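Local coordinates for virulence sensor protein BvgS (Bordetella pertussis, PDB 6ZJ8) that probably acts as a virulence-controlling sensor histidine kinase, with a PAS domain that takes part in passing signals to the kinase, at residues N35-R40 and Y115-P120; F87-V92 and R99-D104; L54-V59 and G133-I138. One frame throughout, in Å; residues are numbered along the deposited sequence.

How the interactions relate
The three contacts show how a PAS domain is tied together through its central sheet. Interaction 1 joins two strands separated by strand 128-137, which also supplies half of interaction 3; the centres of interactions 1 and 3 lie about 10 Å apart, and Tyr38 N sits 2.7 Å from Gly133 O. Interaction 2, centred about 9 Å from interaction 1, brings the loop after helix 79-87 onto edge strand 99-107, and there Gln116 N approaches Glu101 O to 2.7 Å. Interactions 2 and 3 have centres about 13 Å apart. Phe87, at the start of segment 87-92, packs on interaction 3, its CD2 lying 3.3 Å from Trp135 CE2 and its CD1 3.6 Å from Phe57 CZ.

Interaction 1 of 3, residues N35-R40 and Y115-P120; sequences NPIYVR and YQWTIP
The hydroxyl of Tyr38 reaches segment 115-120 at two places: its OH lies 3.6 Å from the Thr118 methyl CG2 and 4.1 Å from the Trp117 carbonyl O. The second distance is too long for a hydrogen bond, and none joins the two segments. What holds here is packing at the far end of an aromatic ring. Tyr38 sends CG between its own backbone N and carbonyl carbon (chi1 57°), which lays the ring across the sheet rather than along its own strand. On the way the ring passes over strand 128-137, where its CE2 comes within 3.2 Å of Gly134 N.

The geometry follows from the PAS fold, whose five-stranded antiparallel sheet has the strand order 2-1-5-4-3. Strands 37-41 and 110-122 are therefore not neighbours. Both run beside strand 128-137, and their short segments point roughly the same way, 41° apart. The CA atoms of Ile37 and Trp117 are 9.4 Å apart, so the contact is made by side chains reaching over the intervening strand. Gly133 and Gly134 have no side chains to stand in their path.

On the other face of the sheet the traffic is reversed: here the aromatic group comes from segment 115-120. Trp117 also turns CG in between N and the carbonyl carbon (chi1 59°), and its six-membered ring extends toward Ile37. The extended Ile37 chain meets the ring at its edge, CD1 lying near the indole plane at 3.9 Å from Trp117 CH2. Ile37 CG1 follows at 4.0 Å from the same CH2 and also borders CZ2. Phe100 of strand 99-107 also touches Trp117, while Leu88 and Leu89 pack against Tyr38 and Thr118, respectively.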
loop_
_atom_site.group_PDB
_atom_site.type_symbol
_atom_site.label_atom_id
_atom_site.label_comp_id
_atom_site.label_asym_id
_atom_site.label_seq_id
_atom_site.Cartn_x
_atom_site.Cartn_y
_atom_site.Cartn_z
ATOM N N ASN A 35 5.098 2.970 -6.366
ATOM C CA ASN A 35 3.973 2.122 -5.987
ATOM C C ASN A 35 3.721 2.192 -4.486
ATOM O O ASN A 35 4.671 2.273 -3.699
ATOM C CB ASN A 35 4.234 0.669 -6.387
ATOM C CG ASN A 35 4.325 0.485 -7.888
ATOM O OD1 ASN A 35 3.564 1.084 -8.647
ATOM N ND2 ASN A 35 5.264 -0.343 -8.325
ATOM N N PRO A 36 2.460 2.177 -4.052
ATOM C CA PRO A 36 2.181 2.170 -2.611
ATOM C C PRO A 36 2.861 1.008 -1.904
ATOM O O PRO A 36 2.827 -0.133 -2.371
ATOM C CB PRO A 36 0.656 2.052 -2.549
ATOM C CG PRO A 36 0.188 2.686 -3.809
ATOM C CD PRO A 36 1.226 2.341 -4.845
ATOM N N ILE A 37 3.476 1.311 -0.764
ATOM C CA ILE A 37 4.070 0.292 0.091
ATOM C C ILE A 37 3.889 0.728 1.536
ATOM O O ILE A 37 3.949 1.922 1.851
ATOM C CB ILE A 37 5.559 0.054 -0.237
ATOM C CG1 ILE A 37 6.103 -1.096 0.617
ATOM C CG2 ILE A 37 6.374 1.309 0.015
ATOM C CD1 ILE A 37 7.519 -1.478 0.291
ATOM N N TYR A 38 3.662 -0.248 2.412
ATOM C CA TYR A 38 3.449 0.004 3.828
ATOM C C TYR A 38 4.109 -1.105 4.635
ATOM O O TYR A 38 4.525 -2.135 4.098
ATOM C CB TYR A 38 1.956 0.076 4.168
ATOM C CG TYR A 38 1.204 -1.177 3.780
ATOM C CD1 TYR A 38 1.125 -2.262 4.646
ATOM C CD2 TYR A 38 0.586 -1.284 2.542
ATOM C CE1 TYR A 38 0.442 -3.415 4.289
ATOM C CE2 TYR A 38 -0.096 -2.430 2.177
ATOM C CZ TYR A 38 -0.163 -3.492 3.051
ATOM O OH TYR A 38 -0.843 -4.630 2.683
ATOM N N VAL A 39 4.200 -0.879 5.942
ATOM C CA VAL A 39 4.658 -1.885 6.890
ATOM C C VAL A 39 3.707 -1.876 8.078
ATOM O O VAL A 39 3.482 -0.825 8.688
ATOM C CB VAL A 39 6.104 -1.632 7.353
ATOM C CG1 VAL A 39 6.510 -2.663 8.391
ATOM C CG2 VAL A 39 7.048 -1.665 6.163
ATOM N N ARG A 40 3.156 -3.042 8.402
ATOM C CA ARG A 40 2.191 -3.195 9.482
ATOM C C ARG A 40 2.698 -4.251 10.453
ATOM O O ARG A 40 3.092 -5.345 10.035
ATOM C CB ARG A 40 0.819 -3.580 8.922
ATOM C CG ARG A 40 -0.214 -3.921 9.972
ATOM C CD ARG A 40 -1.629 -3.767 9.434
ATOM N NE ARG A 40 -1.837 -4.464 8.168
ATOM C CZ ARG A 40 -3.032 -4.690 7.628
ATOM N NH1 ARG A 40 -4.135 -4.285 8.247
ATOM N NH2 ARG A 40 -3.130 -5.328 6.471
ATOM N N TYR A 115 -3.007 -5.000 -7.993
ATOM C CA TYR A 115 -2.279 -6.219 -7.659
ATOM C C TYR A 115 -1.714 -6.041 -6.254
ATOM O O TYR A 115 -0.815 -5.220 -6.042
ATOM C CB TYR A 115 -1.176 -6.478 -8.683
ATOM C CG TYR A 115 -0.477 -7.806 -8.523
ATOM C CD1 TYR A 115 -1.117 -8.990 -8.859
ATOM C CD2 TYR A 115 0.828 -7.877 -8.053
ATOM C CE1 TYR A 115 -0.485 -10.210 -8.721
ATOM C CE2 TYR A 115 1.471 -9.096 -7.911
ATOM C CZ TYR A 115 0.809 -10.259 -8.247
ATOM O OH TYR A 115 1.439 -11.476 -8.110
ATOM N N GLN A 116 -2.239 -6.807 -5.301
ATOM C CA GLN A 116 -1.921 -6.659 -3.889
ATOM C C GLN A 116 -0.946 -7.741 -3.436
ATOM O O GLN A 116 -0.967 -8.869 -3.935
ATOM C CB GLN A 116 -3.196 -6.733 -3.045
ATOM C CG GLN A 116 -4.283 -5.759 -3.467
ATOM C CD GLN A 116 -5.652 -6.170 -2.967
ATOM O OE1 GLN A 116 -6.122 -7.271 -3.253
ATOM N NE2 GLN A 116 -6.299 -5.289 -2.216
ATOM N N TRP A 117 -0.098 -7.392 -2.468
ATOM C CA TRP A 117 0.932 -8.313 -2.005
ATOM C C TRP A 117 1.296 -8.014 -0.558
ATOM O O TRP A 117 1.154 -6.883 -0.086
ATOM C CB TRP A 117 2.182 -8.220 -2.888
ATOM C CG TRP A 117 2.783 -6.849 -2.906
ATOM C CD1 TRP A 117 2.416 -5.806 -3.704
ATOM C CD2 TRP A 117 3.854 -6.369 -2.086
ATOM N NE1 TRP A 117 3.192 -4.707 -3.433
ATOM C CE2 TRP A 117 4.085 -5.027 -2.442
ATOM C CE3 TRP A 117 4.642 -6.946 -1.084
ATOM C CZ2 TRP A 117 5.070 -4.251 -1.836
ATOM C CZ3 TRP A 117 5.620 -6.174 -0.481
ATOM C CH2 TRP A 117 5.827 -4.841 -0.861
ATOM N N THR A 118 1.769 -9.047 0.141
ATOM C CA THR A 118 2.293 -8.893 1.490
ATOM C C THR A 118 3.408 -9.905 1.710
ATOM O O THR A 118 3.329 -11.040 1.231
ATOM C CB THR A 118 1.210 -9.083 2.563
ATOM O OG1 THR A 118 0.649 -10.396 2.459
ATOM C CG2 THR A 118 0.108 -8.045 2.411
ATOM N N ILE A 119 4.443 -9.486 2.441
ATOM C CA ILE A 119 5.557 -10.344 2.804
ATOM C C ILE A 119 5.704 -10.287 4.325
ATOM O O ILE A 119 5.881 -9.195 4.876
ATOM C CB ILE A 119 6.875 -9.924 2.134
ATOM C CG1 ILE A 119 6.720 -9.819 0.614
ATOM C CG2 ILE A 119 7.981 -10.916 2.480
ATOM C CD1 ILE A 119 6.739 -11.147 -0.090
ATOM N N PRO A 120 5.642 -11.402 5.038
ATOM C CA PRO A 120 5.901 -11.361 6.481
ATOM C C PRO A 120 7.393 -11.408 6.785
ATOM O O PRO A 120 8.211 -11.871 5.987
ATOM C CB PRO A 120 5.184 -12.607 7.014
ATOM C CG PRO A 120 4.980 -13.511 5.827
ATOM C CD PRO A 120 5.373 -12.774 4.571
#

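Interaction 2 of 3, residues F87-V92 and R99-D104; sequences FLLTRV and RFEDRD
Arg99 reaches from the edge strand of the PAS sheet to Leu89, Thr90 and Val92, in the loop that links helix 79-87 to strand 99-107. Its CB is the first atom to touch, at 4.2 Å from Leu89 CD1. The chain runs straight at first; CD passes 3.9 Å from Val92 CG2, and there the chain bends (chi3 64°), turning NE and the guanidinium toward the loop. The flat group stacks on Leu89, whose CD1 stands 4.1 Å above the guanidinium plane of Arg99, over its centre. Val92 CG2 lies over the other face, but it comes unusually close to NH1, and the exact position of this methyl is doubtful.

At the tip, the two terminal nitrogens take separate partners. Thr90 O lies at the edge of the group, near its plane, 2.6 Å from NH1, but the angle at the hydrogen, 124°, makes this a weak bond. NH2 turns back to its own strand and forms a salt bridge with Glu101, Arg99 NH2 lying 3.0 Å from Glu101 OE1. Arg99 and Glu101 are two residues apart on the strand, which puts both on the side facing the loop. The strand itself is held by backbone bonds from Arg99 to Thr118 and from Glu101 to Gln116. Next to the charged pair, the other Leu89 methyl packs on Glu101, with Leu89 CD2 4.0 Å from Glu101 CB and 3.8 Å from its OE1.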
loop_
_atom_site.group_PDB
_atom_site.type_symbol
_atom_site.label_atom_id
_atom_site.label_comp_id
_atom_site.label_asym_id
_atom_site.label_seq_id
_atom_site.Cartn_x
_atom_site.Cartn_y
_atom_site.Cartn_z
ATOM N N PHE A 87 -7.876 -1.790 -0.193
ATOM C CA PHE A 87 -6.570 -1.955 -0.819
ATOM C C PHE A 87 -5.686 -2.947 -0.077
ATOM O O PHE A 87 -4.795 -3.549 -0.685
ATOM C CB PHE A 87 -5.853 -0.608 -0.907
ATOM C CG PHE A 87 -6.432 0.319 -1.930
ATOM C CD1 PHE A 87 -7.457 1.186 -1.597
ATOM C CD2 PHE A 87 -5.951 0.325 -3.229
ATOM C CE1 PHE A 87 -7.989 2.042 -2.540
ATOM C CE2 PHE A 87 -6.478 1.179 -4.175
ATOM C CZ PHE A 87 -7.498 2.038 -3.832
ATOM N N LEU A 88 -5.903 -3.120 1.223
ATOM C CA LEU A 88 -5.090 -4.028 2.015
ATOM C C LEU A 88 -5.631 -5.448 1.911
ATOM O O LEU A 88 -6.696 -5.700 1.342
ATOM C CB LEU A 88 -5.057 -3.578 3.475
ATOM C CG LEU A 88 -4.562 -2.150 3.700
ATOM C CD1 LEU A 88 -4.866 -1.714 5.115
ATOM C CD2 LEU A 88 -3.076 -2.045 3.419
ATOM N N LEU A 89 -4.878 -6.386 2.473
ATOM C CA LEU A 89 -5.266 -7.785 2.527
ATOM C C LEU A 89 -5.656 -8.157 3.952
ATOM O O LEU A 89 -5.159 -7.576 4.922
ATOM C CB LEU A 89 -4.134 -8.692 2.043
ATOM C CG LEU A 89 -3.735 -8.536 0.574
ATOM C CD1 LEU A 89 -2.662 -9.546 0.206
ATOM C CD2 LEU A 89 -4.945 -8.685 -0.335
ATOM N N THR A 90 -6.554 -9.131 4.065
ATOM C CA THR A 90 -7.028 -9.567 5.370
ATOM C C THR A 90 -5.880 -10.147 6.190
ATOM O O THR A 90 -4.877 -10.631 5.653
ATOM C CB THR A 90 -8.144 -10.603 5.209
ATOM O OG1 THR A 90 -9.089 -10.144 4.236
ATOM C CG2 THR A 90 -8.862 -10.825 6.531
ATOM N N ARG A 91 -6.032 -10.089 7.510
ATOM C CA ARG A 91 -5.004 -10.545 8.446
ATOM C C ARG A 91 -5.207 -12.037 8.689
ATOM O O ARG A 91 -6.108 -12.443 9.427
ATOM C CB ARG A 91 -5.074 -9.741 9.740
ATOM C CG ARG A 91 -3.879 -9.923 10.667
ATOM C CD ARG A 91 -3.902 -8.926 11.822
ATOM N NE ARG A 91 -5.082 -9.076 12.671
ATOM C CZ ARG A 91 -5.192 -9.961 13.659
ATOM N NH1 ARG A 91 -4.195 -10.794 13.931
ATOM N NH2 ARG A 91 -6.307 -10.016 14.375
ATOM N N VAL A 92 -4.361 -12.860 8.064
ATOM C CA VAL A 92 -4.495 -14.309 8.172
ATOM C C VAL A 92 -3.839 -14.796 9.462
ATOM O O VAL A 92 -2.976 -14.135 10.047
ATOM C CB VAL A 92 -3.891 -15.009 6.939
ATOM C CG1 VAL A 92 -4.140 -16.510 6.989
ATOM C CG2 VAL A 92 -4.466 -14.422 5.659
ATOM N N ARG A 99 1.866 -13.483 0.226
ATOM C CA ARG A 99 0.509 -13.529 -0.294
ATOM C C ARG A 99 0.390 -12.616 -1.507
ATOM O O ARG A 99 1.046 -11.573 -1.588
ATOM C CB ARG A 99 -0.515 -13.100 0.760
ATOM C CG ARG A 99 -0.847 -14.158 1.793
ATOM C CD ARG A 99 -1.944 -13.664 2.720
ATOM N NE ARG A 99 -3.200 -13.441 2.005
ATOM C CZ ARG A 99 -4.205 -12.704 2.465
ATOM N NH1 ARG A 99 -4.111 -12.098 3.639
ATOM N NH2 ARG A 99 -5.308 -12.563 1.742
ATOM N N PHE A 100 -0.466 -13.015 -2.447
ATOM C CA PHE A 100 -0.713 -12.241 -3.655
ATOM C C PHE A 100 -2.179 -12.363 -4.040
ATOM O O PHE A 100 -2.715 -13.473 -4.110
ATOM C CB PHE A 100 0.174 -12.714 -4.810
ATOM C CG PHE A 100 1.642 -12.604 -4.529
ATOM C CD1 PHE A 100 2.317 -11.418 -4.767
ATOM C CD2 PHE A 100 2.348 -13.683 -4.028
ATOM C CE1 PHE A 100 3.669 -11.312 -4.509
ATOM C CE2 PHE A 100 3.700 -13.586 -3.769
ATOM C CZ PHE A 100 4.363 -12.398 -4.009
ATOM N N GLU A 101 -2.815 -11.220 -4.289
ATOM C CA GLU A 101 -4.195 -11.180 -4.748
ATOM C C GLU A 101 -4.357 -10.010 -5.706
ATOM O O GLU A 101 -3.548 -9.077 -5.721
ATOM C CB GLU A 101 -5.184 -11.048 -3.582
ATOM C CG GLU A 101 -5.363 -12.323 -2.776
ATOM C CD GLU A 101 -6.688 -12.366 -2.040
ATOM O OE1 GLU A 101 -6.709 -12.052 -0.833
ATOM O OE2 GLU A 101 -7.709 -12.705 -2.674
ATOM N N ASP A 102 -5.407 -10.072 -6.519
ATOM C CA ASP A 102 -5.744 -8.972 -7.410
ATOM C C ASP A 102 -7.256 -8.814 -7.445
ATOM O O ASP A 102 -7.993 -9.802 -7.472
ATOM C CB ASP A 102 -5.185 -9.194 -8.822
ATOM C CG ASP A 102 -6.049 -10.115 -9.663
ATOM O OD1 ASP A 102 -6.532 -11.137 -9.134
ATOM O OD2 ASP A 102 -6.238 -9.814 -10.859
ATOM N N ARG A 103 -7.707 -7.564 -7.428
ATOM C CA ARG A 103 -9.127 -7.251 -7.369
ATOM C C ARG A 103 -9.325 -5.841 -7.904
ATOM O O ARG A 103 -8.367 -5.098 -8.127
ATOM C CB ARG A 103 -9.674 -7.374 -5.939
ATOM C CG ARG A 103 -8.981 -6.463 -4.920
ATOM C CD ARG A 103 -9.736 -6.377 -3.594
ATOM N NE ARG A 103 -10.926 -5.534 -3.683
ATOM C CZ ARG A 103 -11.719 -5.233 -2.657
ATOM N NH1 ARG A 103 -12.775 -4.456 -2.846
ATOM N NH2 ARG A 103 -11.463 -5.706 -1.442
ATOM N N ASP A 104 -10.588 -5.487 -8.111
ATOM C CA ASP A 104 -10.963 -4.118 -8.429
ATOM C C ASP A 104 -11.325 -3.389 -7.144
ATOM O O ASP A 104 -11.933 -3.966 -6.239
ATOM C CB ASP A 104 -12.142 -4.083 -9.401
ATOM C CG ASP A 104 -11.787 -4.626 -10.766
ATOM O OD1 ASP A 104 -10.605 -4.531 -11.158
ATOM O OD2 ASP A 104 -12.696 -5.149 -11.448
#

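Interaction 3 of 3, residues L54-V59 and G133-I138; sequences LDTFGV and GGWIDI
Trp135 and Phe57 meet edge to edge in the PAS core, where helix 51-57 packs on strand 128-137 of the sheet. The side chains come from opposite directions, and Trp135 CH2 lies 3.9 Å from Phe57 CE2 and 4.0 Å from its CZ, near the planes of both rings. Farther along the indole rim, Thr56 OG1 is 4.1 Å from Trp135 CZ2. One water links the two residues there: in the indole plane, it accepts from Trp135 NE1 at 2.9 Å and donates to Thr56 OG1 at 2.8 Å. The same hydroxyl is hydrogen-bonded to Ala52 O, one turn back, so it is held from the helix as well as by the water.

In the next shell, Thr56 CG2 sits 3.8 Å above the centre of the Phe57 ring, and Phe87 meets both aromatic residues. At the end of the same strand, Asp137 takes the N-cap position of helix 138-155, its OD1 bonding to Glu140 N. Helix 51-57 finishes in a Schellman motif with Gly58, of positive phi, as C-prime residue: Val59 N bonds to Leu54 O at 3.2 Å, and Gly58 N weakly to Asp55 O. Phe57 N also bonds to Leu54 O, from the opposite face of the carbonyl plane to Val59 N.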
loop_
_atom_site.group_PDB
_atom_site.type_symbol
_atom_site.label_atom_id
_atom_site.label_comp_id
_atom_site.label_asym_id
_atom_site.label_seq_id
_atom_site.Cartn_x
_atom_site.Cartn_y
_atom_site.Cartn_z
ATOM N N LEU A 54 -0.097 7.195 0.830
ATOM C CA LEU A 54 -0.849 8.279 1.454
ATOM C C LEU A 54 -1.638 9.083 0.428
ATOM O O LEU A 54 -2.785 9.468 0.683
ATOM C CB LEU A 54 0.106 9.190 2.225
ATOM C CG LEU A 54 0.886 8.510 3.351
ATOM C CD1 LEU A 54 1.932 9.448 3.933
ATOM C CD2 LEU A 54 -0.077 8.028 4.431
ATOM N N ASP A 55 -1.042 9.357 -0.735
ATOM C CA ASP A 55 -1.696 10.216 -1.716
ATOM C C ASP A 55 -2.846 9.516 -2.432
ATOM O O ASP A 55 -3.723 10.195 -2.974
ATOM C CB ASP A 55 -0.675 10.722 -2.735
ATOM C CG ASP A 55 0.236 11.798 -2.168
ATOM O OD1 ASP A 55 0.066 12.169 -0.987
ATOM O OD2 ASP A 55 1.123 12.276 -2.906
ATOM N N THR A 56 -2.861 8.183 -2.455
ATOM C CA THR A 56 -4.033 7.477 -2.958
ATOM C C THR A 56 -5.296 7.965 -2.263
ATOM O O THR A 56 -6.358 8.083 -2.888
ATOM C CB THR A 56 -3.872 5.970 -2.751
ATOM O OG1 THR A 56 -2.801 5.483 -3.569
ATOM C CG2 THR A 56 -5.167 5.232 -3.101
ATOM N N PHE A 57 -5.193 8.268 -0.969
ATOM C CA PHE A 57 -6.331 8.666 -0.153
ATOM C C PHE A 57 -6.324 10.148 0.192
ATOM O O PHE A 57 -7.274 10.626 0.821
ATOM C CB PHE A 57 -6.354 7.833 1.133
ATOM C CG PHE A 57 -6.160 6.364 0.899
ATOM C CD1 PHE A 57 -7.237 5.551 0.585
ATOM C CD2 PHE A 57 -4.900 5.795 0.980
ATOM C CE1 PHE A 57 -7.061 4.199 0.364
ATOM C CE2 PHE A 57 -4.719 4.444 0.758
ATOM C CZ PHE A 57 -5.800 3.645 0.449
ATOM N N GLY A 58 -5.286 10.883 -0.196
ATOM C CA GLY A 58 -5.237 12.303 0.085
ATOM C C GLY A 58 -5.042 12.646 1.544
ATOM O O GLY A 58 -5.526 13.690 1.993
ATOM N N VAL A 59 -4.341 11.800 2.299
ATOM C CA VAL A 59 -4.089 12.060 3.712
ATOM C C VAL A 59 -2.592 12.193 3.957
ATOM O O VAL A 59 -1.779 11.996 3.048
ATOM C CB VAL A 59 -4.687 10.957 4.609
ATOM C CG1 VAL A 59 -6.183 10.828 4.373
ATOM C CG2 VAL A 59 -3.979 9.624 4.380
ATOM N N GLY A 133 3.879 -4.756 2.818
ATOM C CA GLY A 133 2.869 -4.942 1.797
ATOM C C GLY A 133 2.671 -3.703 0.952
ATOM O O GLY A 133 3.308 -2.667 1.158
ATOM N N GLY A 134 1.767 -3.836 -0.012
ATOM C CA GLY A 134 1.453 -2.749 -0.913
ATOM C C GLY A 134 0.628 -3.263 -2.074
ATOM O O GLY A 134 0.094 -4.374 -2.036
ATOM N N TRP A 135 0.536 -2.436 -3.111
ATOM C CA TRP A 135 -0.201 -2.834 -4.301
ATOM C C TRP A 135 0.307 -2.046 -5.499
ATOM O O TRP A 135 1.000 -1.035 -5.357
ATOM C CB TRP A 135 -1.711 -2.634 -4.117
ATOM C CG TRP A 135 -2.119 -1.208 -3.915
ATOM C CD1 TRP A 135 -2.440 -0.301 -4.884
ATOM C CD2 TRP A 135 -2.264 -0.524 -2.664
ATOM N NE1 TRP A 135 -2.773 0.905 -4.314
ATOM C CE2 TRP A 135 -2.674 0.794 -2.952
ATOM C CE3 TRP A 135 -2.087 -0.898 -1.328
ATOM C CZ2 TRP A 135 -2.907 1.740 -1.955
ATOM C CZ3 TRP A 135 -2.321 0.044 -0.339
ATOM C CH2 TRP A 135 -2.725 1.346 -0.658
ATOM N N ILE A 136 -0.046 -2.536 -6.685
ATOM C CA ILE A 136 0.288 -1.901 -7.953
ATOM C C ILE A 136 -1.017 -1.617 -8.683
ATOM O O ILE A 136 -1.850 -2.517 -8.846
ATOM C CB ILE A 136 1.205 -2.787 -8.816
ATOM C CG1 ILE A 136 2.449 -3.207 -8.031
ATOM C CG2 ILE A 136 1.601 -2.056 -10.105
ATOM C CD1 ILE A 136 3.315 -4.196 -8.768
ATOM N N ASP A 137 -1.196 -0.375 -9.116
ATOM C CA ASP A 137 -2.387 0.008 -9.869
ATOM C C ASP A 137 -2.214 -0.477 -11.306
ATOM O O ASP A 137 -1.481 0.122 -12.096
ATOM C CB ASP A 137 -2.600 1.515 -9.797
ATOM C CG ASP A 137 -3.944 1.943 -10.357
ATOM O OD1 ASP A 137 -4.494 1.220 -11.214
ATOM O OD2 ASP A 137 -4.448 3.006 -9.943
ATOM N N ILE A 138 -2.892 -1.578 -11.643
ATOM C CA ILE A 138 -2.772 -2.148 -12.981
ATOM C C ILE A 138 -3.492 -1.273 -13.998
ATOM O O ILE A 138 -3.008 -1.067 -15.117
ATOM C CB ILE A 138 -3.313 -3.589 -12.998
ATOM C CG1 ILE A 138 -2.600 -4.450 -11.949
ATOM C CG2 ILE A 138 -3.169 -4.200 -14.390
ATOM C CD1 ILE A 138 -1.101 -4.577 -12.162
HETATM O O HOH W 1 -3.164 3.537 -5.559
#